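Local coordinates for enoyl-acyl carrier protein reductase (Uncultured bacterium, PDB 6KIA) that probably reduces enoyl-acyl carrier protein in fatty acid synthesis with NADH as cofactor, and confers resistance to triclosan, at residues I82-M87 / V138-A143. Residues are numbered along the deposited sequence; the frame is centred on the assembly and turned at random.
Sequences INVPLM and VAKVMA. With NAI (1,4-dihydronicotinamide adenine dinucleotide), chain D.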
loop_
_atom_site.group_PDB
_atom_site.type_symbol
_atom_site.label_atom_id
_atom_site.label_comp_id
_atom_site.label_asym_id
_atom_site.label_seq_id
_atom_site.Cartn_x
_atom_site.Cartn_y
_atom_site.Cartn_z
ATOM N N ILE A 82 4.481 16.999 12.351
ATOM C CA ILE A 82 4.736 16.932 13.787
ATOM C C ILE A 82 6.036 16.177 13.995
ATOM O O ILE A 82 6.168 15.018 13.576
ATOM C CB ILE A 82 3.566 16.271 14.532
ATOM C CG1 ILE A 82 2.309 17.136 14.373
ATOM C CG2 ILE A 82 3.908 16.061 16.012
ATOM C CD1 ILE A 82 1.051 16.523 14.935
ATOM N N ASN A 83 7.026 16.847 14.584
ATOM C CA ASN A 83 8.390 16.326 14.538
ATOM C C ASN A 83 8.669 15.326 15.661
ATOM O O ASN A 83 9.403 15.609 16.608
ATOM C CB ASN A 83 9.404 17.466 14.605
ATOM C CG ASN A 83 10.761 17.056 14.086
ATOM O OD1 ASN A 83 10.960 15.906 13.685
ATOM N ND2 ASN A 83 11.721 17.975 14.138
ATOM N N VAL A 84 8.096 14.139 15.518
ATOM C CA VAL A 84 8.316 13.033 16.433
ATOM C C VAL A 84 8.635 11.810 15.567
ATOM O O VAL A 84 7.939 11.561 14.588
ATOM C CB VAL A 84 7.095 12.774 17.324
ATOM C CG1 VAL A 84 7.271 11.494 18.132
ATOM C CG2 VAL A 84 6.822 13.988 18.224
ATOM N N PRO A 85 9.733 11.095 15.878
ATOM C CA PRO A 85 10.094 9.974 14.992
ATOM C C PRO A 85 9.175 8.759 15.141
ATOM O O PRO A 85 9.405 7.905 16.007
ATOM C CB PRO A 85 11.527 9.639 15.417
ATOM C CG PRO A 85 11.629 10.133 16.832
ATOM C CD PRO A 85 10.748 11.341 16.921
ATOM N N LEU A 86 8.168 8.664 14.270
ATOM C CA LEU A 86 7.148 7.635 14.376
ATOM C C LEU A 86 7.503 6.453 13.496
ATOM O O LEU A 86 6.725 6.050 12.622
ATOM C CB LEU A 86 5.773 8.180 13.970
ATOM C CG LEU A 86 4.808 8.670 15.049
ATOM C CD1 LEU A 86 3.402 8.813 14.452
ATOM C CD2 LEU A 86 4.807 7.767 16.267
ATOM N N MET A 87 8.694 5.906 13.717
ATOM C CA MET A 87 9.123 4.713 12.994
ATOM C C MET A 87 8.476 3.456 13.554
ATOM O O MET A 87 8.661 3.137 14.722
ATOM C CB MET A 87 10.641 4.565 13.078
ATOM C CG MET A 87 11.134 3.422 12.246
ATOM S SD MET A 87 11.315 3.892 10.540
ATOM C CE MET A 87 12.949 4.626 10.638
ATOM N N VAL A 138 3.115 7.925 19.320
ATOM C CA VAL A 138 1.767 8.242 18.891
ATOM C C VAL A 138 1.105 9.161 19.919
ATOM O O VAL A 138 0.412 10.094 19.551
ATOM C CB VAL A 138 0.905 6.979 18.670
ATOM C CG1 VAL A 138 -0.559 7.356 18.445
ATOM C CG2 VAL A 138 1.408 6.217 17.475
ATOM N N ALA A 139 1.348 8.909 21.203
ATOM C CA ALA A 139 0.782 9.768 22.255
ATOM C C ALA A 139 1.339 11.192 22.163
ATOM O O ALA A 139 0.563 12.156 22.256
ATOM C CB ALA A 139 1.049 9.170 23.628
ATOM N N LYS A 140 2.662 11.324 21.981
ATOM C CA LYS A 140 3.274 12.627 21.689
ATOM C C LYS A 140 2.591 13.374 20.548
ATOM O O LYS A 140 2.184 14.544 20.686
ATOM C CB LYS A 140 4.751 12.472 21.331
ATOM C CG LYS A 140 5.766 12.902 22.375
ATOM C CD LYS A 140 6.471 14.145 21.840
ATOM C CE LYS A 140 7.874 14.318 22.385
ATOM N NZ LYS A 140 8.567 15.463 21.715
ATOM N N VAL A 141 2.473 12.679 19.419
ATOM C CA VAL A 141 1.905 13.260 18.215
ATOM C C VAL A 141 0.461 13.682 18.449
ATOM O O VAL A 141 0.080 14.789 18.096
ATOM C CB VAL A 141 1.955 12.266 17.040
ATOM C CG1 VAL A 141 1.120 12.764 15.896
ATOM C CG2 VAL A 141 3.396 12.053 16.598
ATOM N N MET A 142 -0.324 12.823 19.094
ATOM C CA MET A 142 -1.734 13.110 19.310
ATOM C C MET A 142 -1.904 14.255 20.304
ATOM O O MET A 142 -2.861 15.036 20.216
ATOM C CB MET A 142 -2.471 11.857 19.799
ATOM C CG MET A 142 -2.578 10.779 18.748
ATOM S SD MET A 142 -3.407 11.336 17.243
ATOM C CE MET A 142 -2.884 10.034 16.144
ATOM N N ALA A 143 -0.988 14.350 21.255
ATOM C CA ALA A 143 -1.014 15.466 22.206
ATOM C C ALA A 143 -0.845 16.771 21.451
ATOM O O ALA A 143 -1.627 17.723 21.650
ATOM C CB ALA A 143 0.073 15.315 23.249
HETATM P PA NAI D . 5.180 4.075 -0.591
HETATM O O1A NAI D . 5.040 5.424 -1.228
HETATM O O2A NAI D . 6.584 3.522 -0.453
HETATM O O5B NAI D . 4.439 4.145 0.814
HETATM C C5B NAI D . 4.895 3.347 1.887
HETATM C C4B NAI D . 4.277 4.038 3.142
HETATM O O4B NAI D . 4.637 3.112 4.333
HETATM C C3B NAI D . 4.785 5.194 3.380
HETATM O O3B NAI D . 3.767 6.170 3.850
HETATM C C2B NAI D . 5.909 4.926 4.564
HETATM O O2B NAI D . 6.225 6.200 5.236
HETATM C C1B NAI D . 5.344 4.049 5.319
HETATM N N9A NAI D . 6.336 3.154 5.951
HETATM C C8A NAI D . 7.194 2.224 5.496
HETATM N N7A NAI D . 7.860 1.732 6.539
HETATM C C5A NAI D . 7.406 2.355 7.652
HETATM C C6A NAI D . 7.811 2.170 8.965
HETATM N N6A NAI D . 8.783 1.317 9.590
HETATM N N1A NAI D . 7.222 2.908 9.921
HETATM C C2A NAI D . 6.256 3.822 9.590
HETATM N N3A NAI D . 5.851 4.002 8.277
HETATM C C4A NAI D . 6.456 3.247 7.307
HETATM O O3 NAI D . 4.345 2.926 -1.439
HETATM P PN NAI D . 2.755 2.677 -1.541
HETATM O O1N NAI D . 2.063 3.911 -2.034
HETATM O O2N NAI D . 2.648 1.492 -2.488
HETATM O O5D NAI D . 2.243 2.288 -0.082
HETATM C C5D NAI D . 1.201 3.008 0.556
HETATM C C4D NAI D . 0.111 1.991 0.965
HETATM O O4D NAI D . -0.474 1.538 -0.127
HETATM C C3D NAI D . 0.737 0.768 1.632
HETATM O O3D NAI D . 0.076 0.416 2.800
HETATM C C2D NAI D . 0.495 -0.320 0.561
HETATM O O2D NAI D . 0.578 -1.646 1.193
HETATM C C1D NAI D . -0.676 -0.018 0.065
HETATM N N1N NAI D . -0.937 -0.625 -1.240
HETATM C C2N NAI D . 0.015 -0.651 -2.237
HETATM C C3N NAI D . -0.263 -1.299 -3.448
HETATM C C7N NAI D . 0.756 -1.314 -4.587
HETATM O O7N NAI D . 0.658 -2.124 -5.505
HETATM N N7N NAI D . 1.815 -0.368 -4.572
HETATM C C4N NAI D . -1.489 -1.903 -3.686
HETATM C C5N NAI D . -2.466 -1.825 -2.686
HETATM C C6N NAI D . -2.180 -1.193 -1.471
#
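Val-141 of helix 120-146 points its side chain at the strand 80-83 and the chain that follows it, and Ile-82, Val-84 and Leu-86 all close on it. CG1, anti to the backbone N (chi1 168°), meets CD1 of Ile-82 at 3.9 Å; CG2 touches both other side chains, CB of Val-84 at 3.8 Å and CD1 of Leu-86, and also comes near CG2 of Ile-82. The side chains of Ile-82 and Leu-86 both slant across that of Val-141. Ile-82 stretches out through CG1, with chi2 at 174°, which carries CD1 over to the Val-141 carbonyl O, 3.7 Å away. Leu-86 forks: while CD1 stays on Val-141, CD2 reaches one turn back, to 3.5 Å from the backbone N of Val-138 and close to its CG2, the two side chains meeting nearly at a right angle. On the outer side Val-84 CG2 packs under the bent aliphatic chain of Lys-140, touching CD at 3.6 Å, so the lysine methylenes cover the valine at the exposed margin. The side-chain pairs that meet are all carbon on carbon, and two methyls also lie against backbone atoms of the helix.

Ile-82, Val-84 and Leu-86 face the helix while the chain makes inverse gamma turns centred on Asn-83 and Leu-86; the first is closed by Val-84 N to Ile-82 O at 2.9 Å. Beyond the second turn Met-87 moves to the cofactor, its SD 3.7 Å from N6A of the NADH adenine, and Leu-86 O lies near C2A. Phe-25 of strand 21-25, one strand further into the sheet beyond 47-56, also touches Leu-86 and Val-138. This is helix-on-sheet packing in a Rossmann-type fold, where the loop leaving a parallel strand's C-terminal end lines the adenine pocket.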